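Local coordinates for diaminopimelate decarboxylase (Methanocaldococcus jannaschii, PDB 1TWI), which catalyses the pyridoxal phosphate-dependent decarboxylation of meso-diaminopimelate to L-lysine, the last step of lysine biosynthesis by the diaminopimelate pathway, at residues I188-K191 with A192-A196; D422-A425 with K426-V429; A50-R53 with W54-T58; S36-Q39 with I40-Y44. One frame throughout, in Å; residues are numbered along the deposited sequence.

Contact 1 (I188-K191 with A192-A196)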
loop_
_atom_site.group_PDB
_atom_site.type_symbol
_atom_site.label_atom_id
_atom_site.label_comp_id
_atom_site.label_asym_id
_atom_site.label_seq_id
_atom_site.Cartn_x
_atom_site.Cartn_y
_atom_site.Cartn_z
ATOM N N ILE A 188 1.616 34.003 -6.213
ATOM C CA ILE A 188 2.461 33.339 -5.218
ATOM C C ILE A 188 3.815 32.938 -5.761
ATOM O O ILE A 188 4.846 33.155 -5.129
ATOM C CB ILE A 188 1.722 32.115 -4.632
ATOM C CG1 ILE A 188 0.522 32.624 -3.845
ATOM C CG2 ILE A 188 2.680 31.262 -3.710
ATOM C CD1 ILE A 188 -0.306 31.485 -3.251
ATOM N N ALA A 189 3.845 32.345 -6.941
ATOM C CA ALA A 189 5.128 31.931 -7.465
ATOM C C ALA A 189 6.077 33.152 -7.683
ATOM O O ALA A 189 7.285 33.091 -7.370
ATOM C CB ALA A 189 4.924 31.081 -8.810
ATOM N N MET A 190 5.556 34.252 -8.205
ATOM C CA MET A 190 6.412 35.429 -8.405
ATOM C C MET A 190 6.878 35.975 -7.029
ATOM O O MET A 190 8.030 36.396 -6.857
ATOM C CB MET A 190 5.652 36.527 -9.167
ATOM C CG MET A 190 6.456 37.846 -9.358
ATOM S SD MET A 190 7.839 37.653 -10.471
ATOM C CE MET A 190 6.994 37.470 -12.196
ATOM N N LYS A 191 5.969 35.992 -6.052
ATOM C CA LYS A 191 6.349 36.474 -4.704
ATOM C C LYS A 191 7.501 35.613 -4.119
ATOM O O LYS A 191 8.487 36.143 -3.586
ATOM C CB LYS A 191 5.139 36.420 -3.786
ATOM C CG LYS A 191 5.355 36.860 -2.330
ATOM C CD LYS A 191 3.982 36.695 -1.629
ATOM C CE LYS A 191 4.143 36.244 -0.176
ATOM N NZ LYS A 191 4.402 37.338 0.787
ATOM N N ALA A 192 7.390 34.286 -4.262
ATOM C CA ALA A 192 8.424 33.402 -3.732
ATOM C C ALA A 192 9.775 33.647 -4.400
ATOM O O ALA A 192 10.826 33.712 -3.738
ATOM C CB ALA A 192 8.005 31.900 -3.897
ATOM N N ILE A 193 9.779 33.758 -5.719
ATOM C CA ILE A 193 11.040 33.957 -6.394
ATOM C C ILE A 193 11.633 35.341 -6.069
ATOM O O ILE A 193 12.863 35.471 -5.947
ATOM C CB ILE A 193 10.871 33.778 -7.948
ATOM C CG1 ILE A 193 10.543 32.301 -8.232
ATOM C CG2 ILE A 193 12.124 34.275 -8.711
ATOM C CD1 ILE A 193 10.127 32.057 -9.626
ATOM N N LYS A 194 10.796 36.375 -5.952
ATOM C CA LYS A 194 11.373 37.692 -5.636
ATOM C C LYS A 194 11.932 37.654 -4.191
ATOM O O LYS A 194 12.962 38.274 -3.909
ATOM C CB LYS A 194 10.293 38.782 -5.813
ATOM C CG LYS A 194 10.213 39.222 -7.279
ATOM C CD LYS A 194 9.200 40.345 -7.495
ATOM C CE LYS A 194 9.357 40.864 -8.900
ATOM N NZ LYS A 194 8.530 42.099 -9.131
ATOM N N MET A 195 11.248 36.928 -3.301
ATOM C CA MET A 195 11.755 36.755 -1.928
ATOM C C MET A 195 13.113 36.072 -1.968
ATOM O O MET A 195 14.065 36.484 -1.282
ATOM C CB MET A 195 10.791 35.883 -1.084
ATOM C CG MET A 195 9.496 36.608 -0.720
ATOM S SD MET A 195 8.497 35.650 0.472
ATOM C CE MET A 195 9.835 34.844 1.488
ATOM N N ALA A 196 13.235 35.003 -2.769
ATOM C CA ALA A 196 14.511 34.302 -2.822
ATOM C C ALA A 196 15.631 35.199 -3.341
ATOM O O ALA A 196 16.771 35.048 -2.925
ATOM C CB ALA A 196 14.417 33.033 -3.738
#

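Contact 2 (D422-A425 with K426-V429)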
loop_
_atom_site.group_PDB
_atom_site.type_symbol
_atom_site.label_atom_id
_atom_site.label_comp_id
_atom_site.label_asym_id
_atom_site.label_seq_id
_atom_site.Cartn_x
_atom_site.Cartn_y
_atom_site.Cartn_z
ATOM N N ASP A 422 12.198 -12.139 8.981
ATOM C CA ASP A 422 12.270 -10.716 8.659
ATOM C C ASP A 422 10.967 -9.952 9.035
ATOM O O ASP A 422 10.996 -8.733 9.293
ATOM C CB ASP A 422 12.501 -10.506 7.136
ATOM C CG ASP A 422 13.920 -10.819 6.687
ATOM O OD1 ASP A 422 14.854 -10.212 7.200
ATOM O OD2 ASP A 422 14.102 -11.635 5.775
ATOM N N LEU A 423 9.826 -10.647 9.002
ATOM C CA LEU A 423 8.540 -10.017 9.270
ATOM C C LEU A 423 8.518 -9.369 10.654
ATOM O O LEU A 423 7.901 -8.314 10.824
ATOM C CB LEU A 423 7.409 -11.039 9.204
ATOM C CG LEU A 423 7.163 -11.651 7.800
ATOM C CD1 LEU A 423 6.112 -12.790 7.907
ATOM C CD2 LEU A 423 6.662 -10.518 6.881
ATOM N N ILE A 424 9.171 -10.006 11.627
ATOM C CA ILE A 424 9.190 -9.477 13.004
ATOM C C ILE A 424 10.532 -8.910 13.413
ATOM O O ILE A 424 10.781 -8.661 14.610
ATOM C CB ILE A 424 8.784 -10.588 14.052
ATOM C CG1 ILE A 424 9.718 -11.821 13.882
ATOM C CG2 ILE A 424 7.269 -11.003 13.876
ATOM C CD1 ILE A 424 9.514 -12.886 14.902
ATOM N N ALA A 425 11.402 -8.643 12.443
ATOM C CA ALA A 425 12.743 -8.167 12.810
ATOM C C ALA A 425 12.851 -6.741 13.354
ATOM O O ALA A 425 13.931 -6.352 13.769
ATOM C CB ALA A 425 13.737 -8.361 11.620
ATOM N N LYS A 426 11.762 -5.969 13.318
ATOM C CA LYS A 426 11.738 -4.632 13.908
ATOM C C LYS A 426 10.820 -4.628 15.173
ATOM O O LYS A 426 10.657 -3.594 15.812
ATOM C CB LYS A 426 11.206 -3.594 12.903
ATOM C CG LYS A 426 12.194 -3.359 11.732
ATOM C CD LYS A 426 13.440 -2.749 12.396
ATOM C CE LYS A 426 14.405 -2.093 11.430
ATOM N NZ LYS A 426 15.182 -3.041 10.660
ATOM N N ASP A 427 10.265 -5.792 15.536
ATOM C CA ASP A 427 9.334 -5.882 16.678
ATOM C C ASP A 427 10.063 -6.219 17.961
ATOM O O ASP A 427 10.920 -7.100 17.991
ATOM C CB ASP A 427 8.225 -6.967 16.459
ATOM C CG ASP A 427 7.299 -6.682 15.224
ATOM O OD1 ASP A 427 7.434 -5.617 14.562
ATOM O OD2 ASP A 427 6.421 -7.536 14.934
ATOM N N ILE A 428 9.671 -5.565 19.044
ATOM C CA ILE A 428 10.314 -5.831 20.347
ATOM C C ILE A 428 9.245 -6.048 21.416
ATOM O O ILE A 428 8.431 -5.170 21.665
ATOM C CB ILE A 428 11.161 -4.635 20.801
ATOM C CG1 ILE A 428 12.309 -4.404 19.791
ATOM C CG2 ILE A 428 11.718 -4.889 22.214
ATOM C CD1 ILE A 428 11.937 -3.385 18.768
ATOM N N VAL A 429 9.268 -7.208 22.048
ATOM C CA VAL A 429 8.306 -7.547 23.108
ATOM C C VAL A 429 8.791 -7.003 24.452
ATOM O O VAL A 429 9.919 -7.293 24.862
ATOM C CB VAL A 429 8.161 -9.062 23.221
ATOM C CG1 VAL A 429 7.140 -9.405 24.376
ATOM C CG2 VAL A 429 7.721 -9.651 21.844
HETATM O O HOH W 1 9.009 -6.157 12.319
#

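Contact 3 (A50-R53 with W54-T58)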
loop_
_atom_site.group_PDB
_atom_site.type_symbol
_atom_site.label_atom_id
_atom_site.label_comp_id
_atom_site.label_asym_id
_atom_site.label_seq_id
_atom_site.Cartn_x
_atom_site.Cartn_y
_atom_site.Cartn_z
ATOM N N ALA A 50 15.363 11.078 -28.621
ATOM C CA ALA A 50 14.306 12.012 -28.893
ATOM C C ALA A 50 14.662 13.441 -28.480
ATOM O O ALA A 50 14.292 14.394 -29.177
ATOM C CB ALA A 50 13.036 11.572 -28.202
ATOM N N PHE A 51 15.379 13.611 -27.374
ATOM C CA PHE A 51 15.657 14.964 -26.912
ATOM C C PHE A 51 17.060 15.528 -27.194
ATOM O O PHE A 51 17.326 16.641 -26.841
ATOM C CB PHE A 51 15.339 15.097 -25.396
ATOM C CG PHE A 51 13.858 15.150 -25.082
ATOM C CD1 PHE A 51 13.210 16.369 -24.954
ATOM C CD2 PHE A 51 13.116 13.977 -24.944
ATOM C CE1 PHE A 51 11.835 16.422 -24.695
ATOM C CE2 PHE A 51 11.720 14.008 -24.681
ATOM C CZ PHE A 51 11.069 15.239 -24.557
ATOM N N LYS A 52 17.952 14.804 -27.874
ATOM C CA LYS A 52 19.289 15.367 -28.101
ATOM C C LYS A 52 19.224 16.625 -28.966
ATOM O O LYS A 52 20.136 17.435 -28.981
ATOM C CB LYS A 52 20.208 14.327 -28.759
ATOM C CG LYS A 52 19.734 13.885 -30.122
ATOM C CD LYS A 52 20.776 12.933 -30.699
ATOM C CE LYS A 52 20.257 12.117 -31.858
ATOM N NZ LYS A 52 21.194 10.923 -32.036
ATOM N N ARG A 53 18.155 16.761 -29.715
ATOM C CA ARG A 53 17.966 17.952 -30.497
ATOM C C ARG A 53 18.064 19.225 -29.593
ATOM O O ARG A 53 18.520 20.293 -30.029
ATOM C CB ARG A 53 16.577 17.891 -31.143
ATOM C CG ARG A 53 16.181 19.140 -31.840
ATOM C CD ARG A 53 14.830 19.010 -32.508
ATOM N NE ARG A 53 14.409 20.307 -33.040
ATOM C CZ ARG A 53 13.138 20.652 -33.164
ATOM N NH1 ARG A 53 12.192 19.793 -32.803
ATOM N NH2 ARG A 53 12.811 21.853 -33.603
ATOM N N TRP A 54 17.590 19.138 -28.351
ATOM C CA TRP A 54 17.656 20.317 -27.466
ATOM C C TRP A 54 19.090 20.832 -27.356
ATOM O O TRP A 54 19.368 22.020 -27.587
ATOM C CB TRP A 54 17.142 19.996 -26.038
ATOM C CG TRP A 54 17.080 21.252 -25.230
ATOM C CD1 TRP A 54 17.841 21.599 -24.121
ATOM C CD2 TRP A 54 16.190 22.328 -25.454
ATOM N NE1 TRP A 54 17.440 22.848 -23.647
ATOM C CE2 TRP A 54 16.427 23.299 -24.460
ATOM C CE3 TRP A 54 15.186 22.570 -26.422
ATOM C CZ2 TRP A 54 15.700 24.498 -24.400
ATOM C CZ3 TRP A 54 14.474 23.757 -26.359
ATOM C CH2 TRP A 54 14.727 24.703 -25.361
ATOM N N GLU A 55 20.012 19.944 -26.999
ATOM C CA GLU A 55 21.433 20.327 -26.855
ATOM C C GLU A 55 22.007 20.745 -28.199
ATOM O O GLU A 55 22.785 21.676 -28.265
ATOM C CB GLU A 55 22.291 19.154 -26.298
ATOM C CG GLU A 55 23.852 19.191 -26.647
ATOM C CD GLU A 55 24.436 17.934 -27.470
ATOM O OE1 GLU A 55 24.961 18.112 -28.618
ATOM O OE2 GLU A 55 24.390 16.775 -26.976
ATOM N N GLU A 56 21.618 20.045 -29.260
ATOM C CA GLU A 56 22.119 20.345 -30.601
ATOM C C GLU A 56 21.763 21.737 -31.053
ATOM O O GLU A 56 22.579 22.448 -31.637
ATOM C CB GLU A 56 21.541 19.360 -31.626
ATOM C CG GLU A 56 22.029 17.936 -31.439
ATOM C CD GLU A 56 21.307 16.932 -32.306
ATOM O OE1 GLU A 56 20.277 17.288 -32.949
ATOM O OE2 GLU A 56 21.779 15.764 -32.325
ATOM N N GLU A 57 20.526 22.130 -30.808
ATOM C CA GLU A 57 20.093 23.435 -31.273
ATOM C C GLU A 57 20.283 24.630 -30.368
ATOM O O GLU A 57 20.359 25.741 -30.876
ATOM C CB GLU A 57 18.627 23.361 -31.691
ATOM C CG GLU A 57 18.440 22.996 -33.199
ATOM C CD GLU A 57 16.980 22.867 -33.559
ATOM O OE1 GLU A 57 16.224 23.787 -33.178
ATOM O OE2 GLU A 57 16.574 21.860 -34.213
ATOM N N THR A 58 20.356 24.414 -29.048
ATOM C CA THR A 58 20.477 25.510 -28.073
ATOM C C THR A 58 21.863 25.561 -27.391
ATOM O O THR A 58 22.215 26.543 -26.753
ATOM C CB THR A 58 19.412 25.331 -26.886
ATOM O OG1 THR A 58 19.805 24.193 -26.098
ATOM C CG2 THR A 58 18.007 25.099 -27.417
#

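Contact 4 (S36-Q39 with I40-Y44)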
loop_
_atom_site.group_PDB
_atom_site.type_symbol
_atom_site.label_atom_id
_atom_site.label_comp_id
_atom_site.label_asym_id
_atom_site.label_seq_id
_atom_site.Cartn_x
_atom_site.Cartn_y
_atom_site.Cartn_z
ATOM N N SER A 36 14.106 -6.350 -16.842
ATOM C CA SER A 36 14.959 -6.494 -18.056
ATOM C C SER A 36 15.925 -5.307 -18.151
ATOM O O SER A 36 15.511 -4.133 -18.331
ATOM C CB SER A 36 14.093 -6.526 -19.341
ATOM O OG SER A 36 14.929 -6.408 -20.492
ATOM N N GLU A 37 17.218 -5.598 -18.034
ATOM C CA GLU A 37 18.207 -4.543 -18.113
ATOM C C GLU A 37 18.177 -3.916 -19.499
ATOM O O GLU A 37 18.254 -2.699 -19.631
ATOM C CB GLU A 37 19.606 -5.111 -17.843
ATOM C CG GLU A 37 20.731 -4.082 -18.035
ATOM C CD GLU A 37 22.061 -4.712 -17.661
ATOM O OE1 GLU A 37 22.495 -4.556 -16.512
ATOM O OE2 GLU A 37 22.655 -5.415 -18.488
ATOM N N GLU A 38 18.076 -4.733 -20.547
ATOM C CA GLU A 38 18.045 -4.149 -21.904
ATOM C C GLU A 38 16.776 -3.286 -22.117
ATOM O O GLU A 38 16.826 -2.263 -22.790
ATOM C CB GLU A 38 18.109 -5.287 -22.958
ATOM C CG GLU A 38 18.048 -4.856 -24.437
ATOM C CD GLU A 38 19.232 -3.995 -24.917
ATOM O OE1 GLU A 38 20.323 -3.987 -24.287
ATOM O OE2 GLU A 38 19.053 -3.328 -25.967
ATOM N N GLN A 39 15.626 -3.702 -21.599
ATOM C CA GLN A 39 14.454 -2.854 -21.794
ATOM C C GLN A 39 14.678 -1.444 -21.137
ATOM O O GLN A 39 14.220 -0.412 -21.669
ATOM C CB GLN A 39 13.195 -3.501 -21.167
ATOM C CG GLN A 39 11.939 -2.679 -21.441
ATOM C CD GLN A 39 11.638 -2.641 -22.946
ATOM O OE1 GLN A 39 11.755 -1.587 -23.619
ATOM N NE2 GLN A 39 11.306 -3.794 -23.487
ATOM N N ILE A 40 15.319 -1.399 -19.958
ATOM C CA ILE A 40 15.589 -0.107 -19.325
ATOM C C ILE A 40 16.530 0.705 -20.225
ATOM O O ILE A 40 16.333 1.933 -20.411
ATOM C CB ILE A 40 16.221 -0.260 -17.895
ATOM C CG1 ILE A 40 15.205 -0.922 -16.951
ATOM C CG2 ILE A 40 16.617 1.137 -17.329
ATOM C CD1 ILE A 40 15.743 -1.292 -15.566
ATOM N N LYS A 41 17.553 0.059 -20.790
ATOM C CA LYS A 41 18.465 0.803 -21.682
ATOM C C LYS A 41 17.706 1.308 -22.890
ATOM O O LYS A 41 17.934 2.446 -23.349
ATOM C CB LYS A 41 19.628 -0.075 -22.192
ATOM C CG LYS A 41 20.573 -0.592 -21.060
ATOM C CD LYS A 41 21.757 -1.354 -21.735
ATOM C CE LYS A 41 22.379 -2.316 -20.782
ATOM N NZ LYS A 41 22.952 -1.601 -19.610
ATOM N N ILE A 42 16.820 0.485 -23.413
ATOM C CA ILE A 42 16.009 0.949 -24.576
ATOM C C ILE A 42 15.126 2.150 -24.207
ATOM O O ILE A 42 15.065 3.162 -24.947
ATOM C CB ILE A 42 15.090 -0.184 -25.084
ATOM C CG1 ILE A 42 15.976 -1.210 -25.823
ATOM C CG2 ILE A 42 13.916 0.431 -25.960
ATOM C CD1 ILE A 42 15.313 -2.560 -26.087
ATOM N N ASN A 43 14.449 2.061 -23.057
ATOM C CA ASN A 43 13.560 3.175 -22.677
ATOM C C ASN A 43 14.359 4.470 -22.464
ATOM O O ASN A 43 13.932 5.552 -22.873
ATOM C CB ASN A 43 12.758 2.804 -21.393
ATOM C CG ASN A 43 11.764 1.663 -21.631
ATOM O OD1 ASN A 43 11.467 1.315 -22.787
ATOM N ND2 ASN A 43 11.240 1.067 -20.546
ATOM N N TYR A 44 15.521 4.350 -21.814
ATOM C CA TYR A 44 16.354 5.493 -21.542
ATOM C C TYR A 44 16.877 6.072 -22.860
ATOM O O TYR A 44 16.861 7.281 -23.078
ATOM C CB TYR A 44 17.569 5.091 -20.685
ATOM C CG TYR A 44 18.457 6.268 -20.369
ATOM C CD1 TYR A 44 18.006 7.292 -19.537
ATOM C CD2 TYR A 44 19.711 6.386 -20.937
ATOM C CE1 TYR A 44 18.800 8.418 -19.284
ATOM C CE2 TYR A 44 20.516 7.496 -20.697
ATOM C CZ TYR A 44 20.053 8.505 -19.865
ATOM O OH TYR A 44 20.860 9.596 -19.605
HETATM O O HOH W 2 25.069 -4.118 -19.582
#

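Contact 1 (I188-K191 with A192-A196)
Met190 and Lys194, one helical turn apart on helix 188-198, touch near the ends of their chains: SD of Met190 lies 3.9 Å from CE of Lys194. The bend at chi2 (68°) sets SD beside the lysine, and chi3 then turns the terminal methyl; the lysine runs extended beyond CG and passes obliquely across the methionine. The ammonium group of Lys194 continues past the sulfur to a salt bridge with Glu238, and it is the aliphatic part of the lysine, CD and CE, that meets Met190.

The tightly packed part is the backbone and the side-chain atoms next to it. Ala192 N donates to Ile188 O at 2.9 Å, and Met195 N to Lys191 O at 2.9 Å with an N-H...O angle of 158°; the two intervening i to i+4 bonds complete the regular pattern. CG of Met195 rests 3.1 Å from O of Lys191. Ile193 lays CG1 against the carbonyl oxygen of Ala189, 3.5 Å away. Both residues also reach Phe231 of helix 219-237, and Ala192 touches Ile136 of helix 136-149.

The solvent side is looser. Lys191 bends only at its far end, and its CG stays 4.4 Å from SD of Met195; both side chains also touch Ile136.

Buried alanines and Ile193 on one face, with lysines on the other, make this an amphipathic helix. Ala189 and Ile193 pack on strand 153-160, and the helix lies between its two neighbours as one of the outer helices of the alpha/beta-barrel, the fold of the pyridoxal-binding domain.

Contact 2 (D422-A425 with K426-V429)
Asp427 folds back on Ile424 across a type I beta turn that runs from Ile424 to Asp427. Its backbone hydrogen bond joins Asp427 N to Ile424 O at 3.1 Å. The N-H points well at its acceptor, with an angle of 159°, but the donor stands above the carbonyl plane, 63° out of it, as the tight reversal brings the amide over the peptide group.

A water supplies the second set of polar links. It accepts from Lys426 N at 2.9 Å and donates both to Leu423 O, at 2.8 Å, and to Asp427 OD1, at 2.8 Å. These three bonds tie Leu423 to the far side of the turn. The other carboxylate oxygen, Asp427 OD2, accepts from the backbone N of Leu74 of the second subunit, so both oxygens have partners and the group is held at two points.

Van der Waals contact is slight: CG2 of Ile424 approaches OD2 of Asp427 to 3.7 Å, the two side chains crossing at about a right angle. In Lys426, CG is anti to the carbonyl carbon (chi1 -69°), and a further bend at chi2 lays the start of the chain beside the Ala425 carbonyl, with CD 3.9 Å from Ala425 O.

Charge pairing belongs to the dimer: NZ of Lys426 forms a salt bridge with Asp422 of the second subunit, and Asp422 pairs in turn with Lys426 of the second subunit. The turn comes after the short helix 420-423, leads into the C-terminal segment, and lies against the partner subunit, where Asp427 packs on Asn73 of the second subunit, just before that subunit's helix 74-82.

Contact 3 (A50-R53 with W54-T58)
The backbone bonding changes along this end of helix 37-58: Trp54 N reaches back three residues to Phe51 O at 2.9 Å, whereas Glu56 N and Glu57 N bind four residues back, to Lys52 O and Arg53 O.

Among the side chains, Arg53 and Glu57 form the salt bridge. NE of Arg53 donates to OE2 of Glu57 at 2.9 Å, and the bond is nearly straight at 165°. The carboxylate oxygen lies close to the guanidinium plane, at its edge, yet the arginine meets that oxygen from above the carboxylate plane; the two planes are turned 52° apart. An extended arginine, with CG anti to the backbone N (chi1 173°), brings NE level with the glutamate, and NH2 continues to Asn273.

Lys52 and Glu56 make a looser pair. OE2 of Glu56 rests 3.4 Å from CD of Lys52, beside the methylenes, while the ammonium group forms its salt bridge with Glu49. Around the helix, CG2 of Thr58 sits over the centre of the Trp54 ring, 3.6 Å above its plane. Thr58 OG1 donates to Trp54 O at 2.7 Å, and the same OG1 is hydrogen-bonded to Lys60 N. The backbone N of Thr58 reaches that carbonyl oxygen from the opposite face of its plane, and Trp54 NE1 donates to Pro285 O.

Single-point pairing through NE leaves the other arginine nitrogens to bind elsewhere, so chemically the contact joins a surface ion pair to helix 264-276, with two donors gripping a carbonyl near the helix end.

Contact 4 (S36-Q39 with I40-Y44)
Glu37 and Lys41 cross at a slant at the start of helix 37-58, meeting first through carbon: CG of Glu37 lies 3.7 Å from CE of Lys41. The glutamate is extended, its CG anti to the backbone N (chi1 175°). The lysine starts differently, with CG anti to the carbonyl carbon, and turns back at its last torsion (chi4 -62°), which carries NZ over the glutamate chain. The resulting salt bridge is long, 4.0 Å from OE2 of Glu37 to NZ of Lys41. A water donates to the same OE2 and accepts weakly from NZ. Glu37 has stronger partners in His432 of the second subunit, at OE1, and Ser407, at OE2.

Glu38 bends at chi2 (64°), which swings its carboxylate over the next turn. There OE2 lies 3.7 Å from CG1 of Ile42, with the two side chains at about a right angle. CG1 of Ile42 also settles 3.3 Å from the carbonyl oxygen of Glu38.

Asn43 turns its CG to the side of its own backbone N, within 3.2 Å of O of Gln39. Its ND2 has partners beyond the helix in Thr298 and Leu295 O. The Asn43 side chain lies about 8 Å from that of the cofactor-binding Pro291.

Ser36, the N-cap, accepts from Gln39 N through OG at 3.0 Å; the same hydroxyl is hydrogen-bonded to Asp17 and Thr6. Regular i to i+4 bonding follows, beginning with Ile40 N to Ser36 O. This is a serine-capped helix N terminus, placed where strand 32-36 passes directly into helix 37-58.

Following the chain, contact 4 comes first, where strand 32-36 gives way to helix 37-58, and contact 3 ends the same helix; their centres are 21 Å apart, joined by its middle turns. Contact 1 follows on helix 188-198. It lies 30 Å from contact 3 between centres and, like it, within the pyridoxal-binding barrel domain. Contact 2 comes last, after helix 420-423, and faces the second subunit. None closes a long loop: each joins adjacent segments, and the four run in series without nesting or crossing. Together they sample the passage from the mixed sheet into the barrel, two of its outer helices and a C-terminal part of the dimer interface.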